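Local structure of serine protease (Arthrobacter nicotinovorans, 3WY8) at residues P7-I11 / F176-S181; F15-G19 / A51-F56; P68-W72 / Q104-V110; L77-T81 / T212-A216; G122-F128 / K142-A148. The protein is a trypsin-like serine protease, seen here as its protease domain, that probably cleaves peptide bonds and has been linked to keratin degradation. One frame throughout, in Å; residues are numbered along the deposited sequence.

Interaction 1 (P7-I11 / F176-S181); sequences PVKHI and FIGNSS
His10 CG sits between the backbone N and the carbonyl carbon (chi1 53°), which swings the imidazole across to Phe176 and the Ser181 carbonyl. Phe176 meets it with CG anti to its own carbonyl carbon (chi1 -60°), which points CZ at the 7-11 loop. There His10 CE1 comes within 3.7 Å of Phe176 CZ; the two planes stand at 79°, and the side chains slide past each other. Ser181 O lies in the imidazole plane at its edge, 3.1 Å from His10 CE1, and also sits above one face of the Phe176 ring, toward its rim. A water joins the two sides, 3.0 Å from His10 NE2 and 3.1 Å from Ser181 OG. Next to it the contact turns apolar: Ile11 CD1 touches the edge of the phenyl ring at CE2, 3.8 Å away, while both methyls of Val8 pack on the Ser181 hydroxymethyl group. Val8 CG1 also lies over one face of the imidazole, toward its rim. A type I turn from Val8 to Ile11, closed by Ile11 N to Val8 O at 3.1 Å, gathers the three side chains. The loop leads from the N-terminal strand 3-4, which belongs to the second sheet, into barrel strand 11-18 of the first domain, so the contact lies where the two halves of the chymotrypsin-like fold meet. With ND1 bonded to Asn28 OD1 and NE2 to the water, both imidazole nitrogens have polar partners, which should hold the ring's rotation.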
# COMPACT_ATOMS: atom_id res chain seq x y z
N PRO A 7 13.74 -4.01 8.28
CA PRO A 7 12.35 -4.43 8.21
C PRO A 7 11.50 -3.82 9.31
O PRO A 7 11.96 -3.66 10.45
CB PRO A 7 12.44 -5.95 8.38
CG PRO A 7 13.80 -6.30 7.87
CD PRO A 7 14.66 -5.16 8.30
N VAL A 8 10.27 -3.45 8.96
CA VAL A 8 9.32 -2.89 9.91
C VAL A 8 8.21 -3.92 10.04
O VAL A 8 7.66 -4.38 9.04
CB VAL A 8 8.78 -1.53 9.42
CG1 VAL A 8 7.63 -1.03 10.30
CG2 VAL A 8 9.91 -0.49 9.36
N LYS A 9 7.91 -4.28 11.29
CA LYS A 9 7.03 -5.40 11.60
C LYS A 9 5.71 -5.36 10.82
O LYS A 9 5.28 -6.38 10.28
CB LYS A 9 6.74 -5.42 13.10
CG LYS A 9 6.65 -6.82 13.68
CD LYS A 9 6.45 -6.80 15.20
CE LYS A 9 7.69 -6.29 15.94
NZ LYS A 9 7.52 -6.32 17.42
N HIS A 10 5.09 -4.18 10.76
CA HIS A 10 3.76 -4.04 10.18
C HIS A 10 3.74 -3.80 8.66
O HIS A 10 2.68 -3.90 8.03
CB HIS A 10 2.94 -2.97 10.92
CG HIS A 10 3.63 -1.64 11.02
ND1 HIS A 10 3.63 -0.72 10.00
CD2 HIS A 10 4.32 -1.07 12.04
CE1 HIS A 10 4.29 0.36 10.37
NE2 HIS A 10 4.72 0.18 11.61
N ILE A 11 4.90 -3.48 8.09
CA ILE A 11 5.02 -3.24 6.64
C ILE A 11 5.48 -4.52 5.96
O ILE A 11 6.40 -5.19 6.43
CB ILE A 11 6.02 -2.10 6.31
CG1 ILE A 11 5.67 -0.83 7.08
CG2 ILE A 11 6.07 -1.84 4.80
CD1 ILE A 11 6.65 0.32 6.86
N PHE A 176 3.27 7.50 5.46
CA PHE A 176 2.99 7.94 6.83
C PHE A 176 3.17 9.44 6.93
O PHE A 176 4.16 9.98 6.44
CB PHE A 176 3.93 7.25 7.83
CG PHE A 176 3.80 5.75 7.84
CD1 PHE A 176 2.75 5.13 8.50
CD2 PHE A 176 4.74 4.96 7.18
CE1 PHE A 176 2.63 3.74 8.50
CE2 PHE A 176 4.63 3.58 7.17
CZ PHE A 176 3.57 2.96 7.83
N ILE A 177 2.20 10.12 7.55
CA ILE A 177 2.35 11.55 7.83
C ILE A 177 3.53 11.71 8.78
O ILE A 177 3.60 11.04 9.81
CB ILE A 177 1.09 12.16 8.49
CG1 ILE A 177 -0.13 11.98 7.59
CG2 ILE A 177 1.33 13.64 8.81
CD1 ILE A 177 -1.47 12.24 8.30
N GLY A 178 4.45 12.61 8.43
CA GLY A 178 5.62 12.85 9.27
C GLY A 178 6.87 12.17 8.74
O GLY A 178 7.04 12.05 7.52
N ASN A 179 7.72 11.72 9.66
CA ASN A 179 9.04 11.19 9.29
C ASN A 179 9.36 9.80 9.82
O ASN A 179 10.53 9.40 9.86
CB ASN A 179 10.14 12.18 9.73
CG ASN A 179 10.20 12.38 11.24
OD1 ASN A 179 9.46 11.73 12.01
ND2 ASN A 179 11.08 13.27 11.68
N SER A 180 8.33 9.05 10.22
CA SER A 180 8.53 7.75 10.86
C SER A 180 7.51 6.71 10.41
O SER A 180 6.37 7.03 10.11
CB SER A 180 8.47 7.91 12.39
OG SER A 180 8.53 6.64 13.02
N SER A 181 7.95 5.45 10.41
CA SER A 181 7.08 4.30 10.12
C SER A 181 6.08 4.05 11.25
O SER A 181 5.15 3.26 11.08
CB SER A 181 7.93 3.05 9.90
OG SER A 181 8.68 2.72 11.05
O HOH W 1 6.92 1.37 13.21

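Interaction 2 (F15-G19 / A51-F56); sequences FFTLG and AYATNF
Thr17 pairs with Asn55 and Thr54 through its backbone: Thr17 N donates to Asn55 O at 2.9 Å, nearly straight at 165°, and Thr54 N returns to Thr17 O at 2.9 Å, more bent at 143°. Beside this ladder the methyl CG2 of Thr17 meets Thr54 OG1 at 3.5 Å, the two threonine side chains crossing at a slant. Phe16 and Phe56 form the next, non-hydrogen-bonded antiparallel pair, and there Phe16 CB lies 4.2 Å from Phe56 CD1. Leu18, its CG opposite the main-chain nitrogen (chi1 -179°), lays CD1 along the 51-53 backbone, 3.5 Å from Ala51 O. Where the strands part, a water accepts from Gly19 N and donates to Tyr52 O.

Farther out, Phe56 packs on Ala74, Leu77, Ala96 and Met98 inside the barrel of the first domain, while Phe16 lies against Cys25. On the face carrying Thr17 and Asn55, Thr17 OG1 is bonded to Asn22 OD1. This edge closes the six-stranded antiparallel barrel, since strands 11-18 and 55-60 are the first and last in its order. Between these two segments, two backbone bonds and one water bridge carry the polar part of the seam, with apolar side chains sealing its inner face.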
# COMPACT_ATOMS: atom_id res chain seq x y z
N PHE A 15 2.77 -10.72 -2.68
CA PHE A 15 2.87 -11.55 -3.88
C PHE A 15 1.45 -11.90 -4.27
O PHE A 15 0.68 -12.40 -3.45
CB PHE A 15 3.66 -12.83 -3.58
CG PHE A 15 5.09 -12.59 -3.19
CD1 PHE A 15 6.11 -12.70 -4.13
CD2 PHE A 15 5.42 -12.29 -1.87
CE1 PHE A 15 7.44 -12.49 -3.77
CE2 PHE A 15 6.75 -12.09 -1.49
CZ PHE A 15 7.76 -12.19 -2.45
N PHE A 16 1.09 -11.65 -5.53
CA PHE A 16 -0.30 -11.90 -5.93
C PHE A 16 -0.49 -12.37 -7.36
O PHE A 16 0.41 -12.25 -8.19
CB PHE A 16 -1.20 -10.69 -5.60
CG PHE A 16 -0.92 -9.45 -6.41
CD1 PHE A 16 -1.78 -9.07 -7.43
CD2 PHE A 16 0.19 -8.65 -6.13
CE1 PHE A 16 -1.54 -7.91 -8.18
CE2 PHE A 16 0.44 -7.49 -6.88
CZ PHE A 16 -0.44 -7.12 -7.90
N THR A 17 -1.66 -12.94 -7.62
CA THR A 17 -2.06 -13.34 -8.96
C THR A 17 -3.29 -12.53 -9.34
O THR A 17 -4.29 -12.54 -8.62
CB THR A 17 -2.35 -14.86 -9.04
OG1 THR A 17 -1.19 -15.59 -8.61
CG2 THR A 17 -2.70 -15.27 -10.46
N LEU A 18 -3.20 -11.82 -10.46
CA LEU A 18 -4.27 -10.95 -10.91
C LEU A 18 -4.40 -11.06 -12.43
O LEU A 18 -3.43 -10.88 -13.16
CB LEU A 18 -4.00 -9.50 -10.50
CG LEU A 18 -5.04 -8.43 -10.87
CD1 LEU A 18 -6.37 -8.69 -10.18
CD2 LEU A 18 -4.52 -7.04 -10.54
N GLY A 19 -5.61 -11.37 -12.89
CA GLY A 19 -5.86 -11.58 -14.32
C GLY A 19 -5.00 -12.70 -14.88
O GLY A 19 -4.62 -12.68 -16.05
N ALA A 51 -11.68 -8.04 -12.41
CA ALA A 51 -11.70 -9.04 -11.36
C ALA A 51 -10.75 -8.69 -10.22
O ALA A 51 -9.77 -7.96 -10.40
CB ALA A 51 -11.34 -10.41 -11.93
N TYR A 52 -11.08 -9.19 -9.03
CA TYR A 52 -10.16 -9.17 -7.91
C TYR A 52 -9.08 -10.24 -8.08
O TYR A 52 -9.26 -11.19 -8.84
CB TYR A 52 -10.91 -9.37 -6.60
CG TYR A 52 -11.63 -8.13 -6.11
CD1 TYR A 52 -10.94 -7.14 -5.41
CD2 TYR A 52 -12.99 -7.95 -6.35
CE1 TYR A 52 -11.59 -5.99 -4.96
CE2 TYR A 52 -13.65 -6.80 -5.90
CZ TYR A 52 -12.94 -5.83 -5.20
OH TYR A 52 -13.57 -4.70 -4.75
N ALA A 53 -7.96 -10.06 -7.38
CA ALA A 53 -6.87 -11.04 -7.37
C ALA A 53 -7.36 -12.41 -6.91
O ALA A 53 -8.19 -12.50 -6.01
CB ALA A 53 -5.74 -10.55 -6.47
N THR A 54 -6.84 -13.46 -7.54
CA THR A 54 -7.24 -14.83 -7.21
C THR A 54 -6.38 -15.42 -6.09
O THR A 54 -6.77 -16.40 -5.45
CB THR A 54 -7.22 -15.75 -8.44
OG1 THR A 54 -5.96 -15.63 -9.11
CG2 THR A 54 -8.34 -15.36 -9.41
N ASN A 55 -5.21 -14.83 -5.86
CA ASN A 55 -4.36 -15.16 -4.71
C ASN A 55 -3.61 -13.91 -4.30
O ASN A 55 -3.18 -13.14 -5.15
CB ASN A 55 -3.39 -16.30 -5.05
CG ASN A 55 -2.87 -17.01 -3.81
OD1 ASN A 55 -1.66 -17.15 -3.62
ND2 ASN A 55 -3.79 -17.47 -2.95
N PHE A 56 -3.46 -13.72 -2.99
CA PHE A 56 -2.89 -12.49 -2.43
C PHE A 56 -2.21 -12.84 -1.11
O PHE A 56 -2.87 -13.23 -0.14
CB PHE A 56 -4.01 -11.46 -2.21
CG PHE A 56 -3.56 -10.12 -1.67
CD1 PHE A 56 -3.45 -9.01 -2.51
CD2 PHE A 56 -3.28 -9.95 -0.31
CE1 PHE A 56 -3.07 -7.76 -2.02
CE2 PHE A 56 -2.89 -8.71 0.20
CZ PHE A 56 -2.78 -7.61 -0.66
O HOH W 2 -7.99 -12.03 -11.26

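Interaction 3 (P68-W72 / Q104-V110); sequences PYGKW and QKLADVV
Leu106 caps one face of the indole of Trp72: its CD1 methyl stands over the five-membered ring, 3.6 Å from the centroid and only 11° off the normal, a clear CH-pi contact. The leucine side chain leaves CB trans to the amide nitrogen, which carries CD1 in over the pyrrole half, while its CA comes over the benzene half on the same face. Around the rim of the indole the partners change. Gln104 O approaches the edge near the ring plane, 3.3 Å from Trp72 CZ3, and Val109 CG2 meets the edge at CZ2, 3.9 Å away.

Helix 106-110 belongs to the segment that leaves the six-stranded barrel of the first domain in this chymotrypsin-like fold and heads toward the second; here it packs against the 68-72 loop and the start of strand 72-78. Pro60, on the neighbouring strand 55-60, touches Trp72, Leu106 and Val110 alike, and Leu101 adds a further contact to the indole.

Tyr69 takes the other end of the helix. Its ring and Val109 slide past each other in opposite directions, with Tyr69 CD1 4.0 Å from Val109 CG1, while Val110 CG1 comes at a slant to Tyr69 CB, 3.8 Å away. The two aromatic residues are tied within their own loop: Trp72 NE1 donates to Tyr69 O at 2.9 Å, somewhat bent at 143°, with the oxygen tilted 24° out of the indole plane.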
# COMPACT_ATOMS: atom_id res chain seq x y z
N PRO A 68 9.69 -13.76 8.62
CA PRO A 68 9.88 -13.96 10.06
C PRO A 68 8.57 -14.11 10.85
O PRO A 68 8.57 -14.71 11.93
CB PRO A 68 10.63 -12.71 10.52
CG PRO A 68 10.35 -11.69 9.47
CD PRO A 68 10.18 -12.43 8.18
N TYR A 69 7.48 -13.58 10.30
CA TYR A 69 6.16 -13.68 10.93
C TYR A 69 5.17 -14.47 10.06
O TYR A 69 3.95 -14.35 10.22
CB TYR A 69 5.63 -12.28 11.28
CG TYR A 69 6.62 -11.47 12.09
CD1 TYR A 69 6.75 -11.66 13.47
CD2 TYR A 69 7.44 -10.52 11.48
CE1 TYR A 69 7.67 -10.93 14.21
CE2 TYR A 69 8.36 -9.78 12.21
CZ TYR A 69 8.47 -9.99 13.58
OH TYR A 69 9.37 -9.26 14.31
N GLY A 70 5.71 -15.28 9.15
CA GLY A 70 4.92 -16.14 8.28
C GLY A 70 4.36 -15.45 7.04
O GLY A 70 4.55 -14.25 6.84
N LYS A 71 3.69 -16.25 6.21
CA LYS A 71 3.04 -15.76 5.00
C LYS A 71 1.54 -15.77 5.23
O LYS A 71 0.97 -16.79 5.64
CB LYS A 71 3.39 -16.65 3.80
CG LYS A 71 4.87 -16.69 3.43
CD LYS A 71 5.16 -17.78 2.39
CE LYS A 71 5.01 -19.19 2.97
NZ LYS A 71 5.32 -20.28 1.99
N TRP A 72 0.90 -14.64 4.97
CA TRP A 72 -0.52 -14.45 5.28
C TRP A 72 -1.34 -14.41 4.00
O TRP A 72 -0.97 -13.74 3.04
CB TRP A 72 -0.71 -13.16 6.10
CG TRP A 72 -0.02 -13.23 7.43
CD1 TRP A 72 1.32 -13.13 7.68
CD2 TRP A 72 -0.64 -13.43 8.71
NE1 TRP A 72 1.57 -13.25 9.03
CE2 TRP A 72 0.38 -13.44 9.68
CE3 TRP A 72 -1.97 -13.60 9.12
CZ2 TRP A 72 0.12 -13.61 11.05
CZ3 TRP A 72 -2.23 -13.77 10.48
CH2 TRP A 72 -1.18 -13.78 11.42
N GLN A 104 -3.81 -17.25 14.77
CA GLN A 104 -3.51 -15.89 15.19
C GLN A 104 -3.96 -14.85 14.17
O GLN A 104 -3.89 -15.09 12.97
CB GLN A 104 -2.01 -15.72 15.43
CG GLN A 104 -1.46 -16.45 16.65
CD GLN A 104 0.01 -16.14 16.87
OE1 GLN A 104 0.88 -16.63 16.14
NE2 GLN A 104 0.30 -15.34 17.89
N LYS A 105 -4.41 -13.69 14.66
CA LYS A 105 -4.76 -12.56 13.80
C LYS A 105 -3.53 -11.70 13.51
O LYS A 105 -2.68 -11.50 14.39
CB LYS A 105 -5.87 -11.71 14.45
CG LYS A 105 -7.26 -12.38 14.41
CD LYS A 105 -8.23 -11.77 15.41
CE LYS A 105 -8.17 -12.46 16.77
NZ LYS A 105 -9.22 -11.98 17.71
N LEU A 106 -3.43 -11.19 12.29
CA LEU A 106 -2.23 -10.47 11.83
C LEU A 106 -1.74 -9.38 12.79
O LEU A 106 -0.55 -9.33 13.13
CB LEU A 106 -2.45 -9.90 10.42
CG LEU A 106 -1.31 -9.08 9.80
CD1 LEU A 106 -0.07 -9.92 9.54
CD2 LEU A 106 -1.78 -8.44 8.53
N ALA A 107 -2.65 -8.51 13.21
CA ALA A 107 -2.30 -7.37 14.06
C ALA A 107 -1.83 -7.79 15.45
O ALA A 107 -1.07 -7.06 16.10
CB ALA A 107 -3.47 -6.39 14.16
N ASP A 108 -2.26 -8.97 15.90
CA ASP A 108 -1.79 -9.52 17.17
C ASP A 108 -0.34 -9.98 17.08
O ASP A 108 0.37 -10.01 18.09
CB ASP A 108 -2.69 -10.67 17.64
CG ASP A 108 -3.99 -10.18 18.26
OD1 ASP A 108 -4.02 -9.06 18.83
OD2 ASP A 108 -4.99 -10.92 18.19
N VAL A 109 0.10 -10.32 15.87
CA VAL A 109 1.47 -10.78 15.63
C VAL A 109 2.41 -9.63 15.28
O VAL A 109 3.52 -9.55 15.82
CB VAL A 109 1.52 -11.88 14.53
CG1 VAL A 109 2.95 -12.42 14.33
CG2 VAL A 109 0.57 -13.02 14.87
N VAL A 110 1.98 -8.73 14.40
CA VAL A 110 2.87 -7.68 13.88
C VAL A 110 2.48 -6.24 14.22
O VAL A 110 3.17 -5.30 13.82
CB VAL A 110 3.08 -7.82 12.34
CG1 VAL A 110 3.59 -9.20 11.98
CG2 VAL A 110 1.80 -7.49 11.57

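Interaction 4 (L77-T81 / T212-A216); sequences LYAPT and TYNTA
The ring of Tyr78 turns one face to Ala216, whose CA stands over it, offset toward the rim, 4.2 Å from the centroid and 21° off the normal, so the helix backbone makes a CH-pi contact with the aromatic ring. The alanine methyl adds to it, Ala216 CB lying 3.7 Å from Tyr78 CD2. From an oblique direction Thr215 CG2 approaches the same ring at CD1, 4.3 Å away. This is the C-terminal helix 207-218 of a trypsin-like protease packing back on the first domain's barrel, here on the end of strand 72-78 and the residues that follow it.

One helical turn before Ala216, Thr212 takes over. With OG1 beside the backbone N (chi1 -55°), its CG2 branch is turned to the far side from that nitrogen and points at the strand: it lies 3.3 Å from Tyr78 O and 4.0 Å from Tyr78 CB. The other branch, OG1, faces Pro80, whose ring crosses the threonine side chain at about a right angle. The hydroxyl has a weak hydrogen bond back to Val208 O in its own helix.

Strand and helix share neighbours. Tyr78 also rests on Val97, and Ala216 on Phe95, both from strand 94-98, while the backbone of Tyr78 is bonded to that of Phe95 in the sheet. Ala79 N, just past the strand end, is held by Tyr52 OH. Pro80 stands at the N-cap of the short helix 81-84. Thr212 OG1 lies against several carbons of its ring, 3.5 Å from Pro80 CB and 3.6 Å from Pro80 CD.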
# COMPACT_ATOMS: atom_id res chain seq x y z
N LEU A 77 -11.06 -9.11 -0.35
CA LEU A 77 -10.41 -7.92 -0.91
C LEU A 77 -11.45 -6.84 -1.16
O LEU A 77 -12.54 -7.13 -1.68
CB LEU A 77 -9.69 -8.26 -2.22
CG LEU A 77 -8.71 -9.43 -2.19
CD1 LEU A 77 -8.39 -9.89 -3.61
CD2 LEU A 77 -7.44 -9.07 -1.42
N TYR A 78 -11.12 -5.61 -0.80
CA TYR A 78 -12.06 -4.49 -0.86
C TYR A 78 -11.49 -3.28 -1.56
O TYR A 78 -10.57 -2.64 -1.05
CB TYR A 78 -12.53 -4.12 0.55
CG TYR A 78 -13.19 -5.28 1.25
CD1 TYR A 78 -14.57 -5.50 1.12
CD2 TYR A 78 -12.45 -6.18 2.01
CE1 TYR A 78 -15.18 -6.58 1.75
CE2 TYR A 78 -13.05 -7.26 2.65
CZ TYR A 78 -14.41 -7.45 2.51
OH TYR A 78 -15.00 -8.53 3.14
N ALA A 79 -12.04 -2.96 -2.72
CA ALA A 79 -11.68 -1.75 -3.44
C ALA A 79 -12.93 -0.91 -3.67
O ALA A 79 -14.04 -1.46 -3.76
CB ALA A 79 -11.02 -2.11 -4.77
N PRO A 80 -12.78 0.43 -3.75
CA PRO A 80 -13.94 1.27 -4.06
C PRO A 80 -14.51 0.96 -5.44
O PRO A 80 -13.77 0.50 -6.32
CB PRO A 80 -13.38 2.70 -4.02
CG PRO A 80 -11.91 2.57 -4.07
CD PRO A 80 -11.58 1.23 -3.48
N THR A 81 -15.81 1.19 -5.60
CA THR A 81 -16.50 0.99 -6.88
C THR A 81 -15.76 1.70 -8.01
O THR A 81 -15.59 1.15 -9.10
CB THR A 81 -17.95 1.54 -6.82
OG1 THR A 81 -18.61 1.01 -5.67
CG2 THR A 81 -18.72 1.15 -8.08
N THR A 212 -14.44 2.50 2.03
CA THR A 212 -13.88 1.19 1.70
C THR A 212 -13.15 0.61 2.91
O THR A 212 -13.29 -0.57 3.22
CB THR A 212 -12.95 1.25 0.47
OG1 THR A 212 -13.66 1.82 -0.63
CG2 THR A 212 -12.49 -0.15 0.07
N TYR A 213 -12.36 1.45 3.58
CA TYR A 213 -11.68 1.04 4.80
C TYR A 213 -12.68 0.54 5.85
O TYR A 213 -12.48 -0.51 6.47
CB TYR A 213 -10.81 2.17 5.36
CG TYR A 213 -10.42 1.96 6.80
CD1 TYR A 213 -9.40 1.07 7.14
CD2 TYR A 213 -11.09 2.62 7.82
CE1 TYR A 213 -9.06 0.85 8.47
CE2 TYR A 213 -10.76 2.42 9.16
CZ TYR A 213 -9.74 1.53 9.47
OH TYR A 213 -9.40 1.33 10.79
N ASN A 214 -13.76 1.31 6.04
CA ASN A 214 -14.77 1.01 7.05
C ASN A 214 -15.39 -0.38 6.88
O ASN A 214 -15.51 -1.13 7.85
CB ASN A 214 -15.87 2.08 7.06
CG ASN A 214 -15.41 3.39 7.68
OD1 ASN A 214 -14.46 3.44 8.46
ND2 ASN A 214 -16.10 4.47 7.34
N THR A 215 -15.76 -0.71 5.64
CA THR A 215 -16.32 -2.04 5.36
C THR A 215 -15.27 -3.16 5.52
O THR A 215 -15.55 -4.20 6.12
CB THR A 215 -17.08 -2.10 3.99
OG1 THR A 215 -17.73 -3.37 3.86
CG2 THR A 215 -16.15 -1.89 2.79
N ALA A 216 -14.06 -2.92 5.02
CA ALA A 216 -12.99 -3.91 5.13
C ALA A 216 -12.65 -4.19 6.60
O ALA A 216 -12.52 -5.35 6.99
CB ALA A 216 -11.75 -3.44 4.38

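Interaction 5 (G122-F128 / K142-A148); sequences GLSYKSF and KSCSGTA
Tyr125 with Gly146 and Ser127 with Cys144 stitch strand 124-129 to strand 142-150 in an antiparallel beta ladder of the second domain's sheet, in a trypsin-like fold. At the tight core the bonds come in reciprocal pairs: Ser127 N to Cys144 O is 2.7 Å and Cys144 N to Ser127 O 2.8 Å, and Tyr125 and Gly146 exchange a similar pair. The axes of 124-128 and 142-147 run at 166°. On the face with Tyr125 and Ser127, the tyrosine ring meets Ala148 at its edge, Tyr125 CE2 lying 3.7 Å from Ala148 CB, and Cys144 is fastened to Cys164 by a disulfide.

The other face is mixed. Lys126, stretched out along its whole length (chi1 -172°), passes Ser143 so that Lys126 CE comes to 3.4 Å from Ser143 OG, and both reach Glu5: the lysine through a salt bridge, the serine through a hydrogen bond. Ser143 CB makes a CH-pi contact over one face of the buried Phe128 ring, offset toward the rim. Toward the exposed end the side chains thin out to the hydroxyls of Ser124 and Thr147. There Ser124 OG and Thr147 OG1 share a hydrogen bond of 3.2 Å.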
# COMPACT_ATOMS: atom_id res chain seq x y z
N GLY A 122 -0.93 18.63 1.23
CA GLY A 122 0.36 19.29 1.37
C GLY A 122 1.13 18.95 2.63
O GLY A 122 2.05 19.67 3.01
N LEU A 123 0.76 17.85 3.28
CA LEU A 123 1.51 17.37 4.44
C LEU A 123 2.85 16.77 4.03
O LEU A 123 3.09 16.50 2.85
CB LEU A 123 0.69 16.33 5.23
CG LEU A 123 -0.60 16.80 5.90
CD1 LEU A 123 -1.37 15.61 6.47
CD2 LEU A 123 -0.32 17.83 6.99
N SER A 124 3.73 16.58 5.01
CA SER A 124 5.01 15.90 4.79
C SER A 124 4.86 14.42 5.12
O SER A 124 4.13 14.06 6.04
CB SER A 124 6.11 16.54 5.63
OG SER A 124 6.37 17.85 5.16
N TYR A 125 5.55 13.58 4.36
CA TYR A 125 5.38 12.13 4.44
C TYR A 125 6.69 11.37 4.41
O TYR A 125 7.69 11.87 3.89
CB TYR A 125 4.54 11.63 3.26
CG TYR A 125 3.10 12.06 3.28
CD1 TYR A 125 2.15 11.32 3.98
CD2 TYR A 125 2.69 13.20 2.58
CE1 TYR A 125 0.82 11.71 3.99
CE2 TYR A 125 1.36 13.60 2.59
CZ TYR A 125 0.43 12.84 3.30
OH TYR A 125 -0.88 13.23 3.31
N LYS A 126 6.66 10.16 4.95
CA LYS A 126 7.69 9.17 4.67
C LYS A 126 6.97 7.93 4.12
O LYS A 126 6.08 7.39 4.76
CB LYS A 126 8.50 8.83 5.92
CG LYS A 126 9.71 7.92 5.64
CD LYS A 126 10.59 7.74 6.86
CE LYS A 126 11.79 6.86 6.54
NZ LYS A 126 12.78 6.76 7.65
N SER A 127 7.35 7.54 2.91
CA SER A 127 6.74 6.41 2.21
C SER A 127 7.68 5.21 2.19
O SER A 127 8.88 5.37 2.03
CB SER A 127 6.37 6.80 0.78
OG SER A 127 6.14 5.65 -0.03
N PHE A 128 7.11 4.02 2.34
CA PHE A 128 7.88 2.79 2.36
C PHE A 128 7.43 1.83 1.27
O PHE A 128 6.30 1.88 0.83
CB PHE A 128 7.70 2.10 3.72
CG PHE A 128 8.35 2.83 4.86
CD1 PHE A 128 9.56 2.38 5.38
CD2 PHE A 128 7.74 3.95 5.42
CE1 PHE A 128 10.16 3.05 6.46
CE2 PHE A 128 8.34 4.63 6.49
CZ PHE A 128 9.55 4.18 7.00
N LYS A 142 12.65 -0.18 1.41
CA LYS A 142 13.22 1.13 1.12
C LYS A 142 12.23 2.21 1.50
O LYS A 142 11.05 1.92 1.74
CB LYS A 142 13.57 1.26 -0.37
CG LYS A 142 14.42 0.11 -0.93
CD LYS A 142 15.77 0.02 -0.26
CE LYS A 142 16.61 -1.07 -0.90
NZ LYS A 142 17.87 -1.31 -0.13
N SER A 143 12.70 3.45 1.56
CA SER A 143 11.81 4.58 1.84
C SER A 143 12.13 5.81 1.01
O SER A 143 13.23 5.94 0.45
CB SER A 143 11.81 4.92 3.33
OG SER A 143 13.06 5.45 3.74
N CYS A 144 11.14 6.70 0.93
CA CYS A 144 11.28 8.04 0.37
C CYS A 144 10.61 8.99 1.34
O CYS A 144 9.77 8.58 2.15
CB CYS A 144 10.57 8.14 -0.97
SG CYS A 144 11.22 7.11 -2.28
N SER A 145 10.97 10.27 1.27
CA SER A 145 10.31 11.27 2.11
C SER A 145 10.27 12.64 1.43
O SER A 145 11.13 12.96 0.60
CB SER A 145 10.99 11.37 3.48
OG SER A 145 12.30 11.92 3.36
N GLY A 146 9.26 13.43 1.78
CA GLY A 146 9.18 14.80 1.31
C GLY A 146 7.84 15.44 1.58
O GLY A 146 6.97 14.86 2.23
N THR A 147 7.68 16.66 1.07
CA THR A 147 6.44 17.41 1.20
C THR A 147 5.57 17.11 -0.01
O THR A 147 6.04 17.19 -1.15
CB THR A 147 6.71 18.92 1.33
OG1 THR A 147 7.50 19.16 2.51
CG2 THR A 147 5.41 19.72 1.41
N ALA A 148 4.31 16.77 0.25
CA ALA A 148 3.37 16.48 -0.83
C ALA A 148 3.00 17.74 -1.61
O ALA A 148 2.72 18.78 -1.02
CB ALA A 148 2.11 15.82 -0.27

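Overall arrangement
Interactions 2, 3 and 4 gather around the six-stranded barrel of the first domain, interaction 5 lies in the second domain's sheet, and interaction 1 touches both. Interactions 1 and 5, centres 11 Å apart, share neighbouring strands 174-177 and 124-129; the centres of interactions 2 and 5 are 28 Å apart, on opposite sides of the chain's centre. Interactions 2 and 4 meet at neighbouring strands 55-60 and 72-78, and interaction 3 touches interaction 1 through Lys9 and His10. Along the chain, interactions 2, 3 and 5 nest in series inside interaction 1, while interaction 4 crosses it. Both chain ends pack across the two-domain body, where Ser171, His43 and Asp92, arranged like a catalytic triad, are probably catalytic.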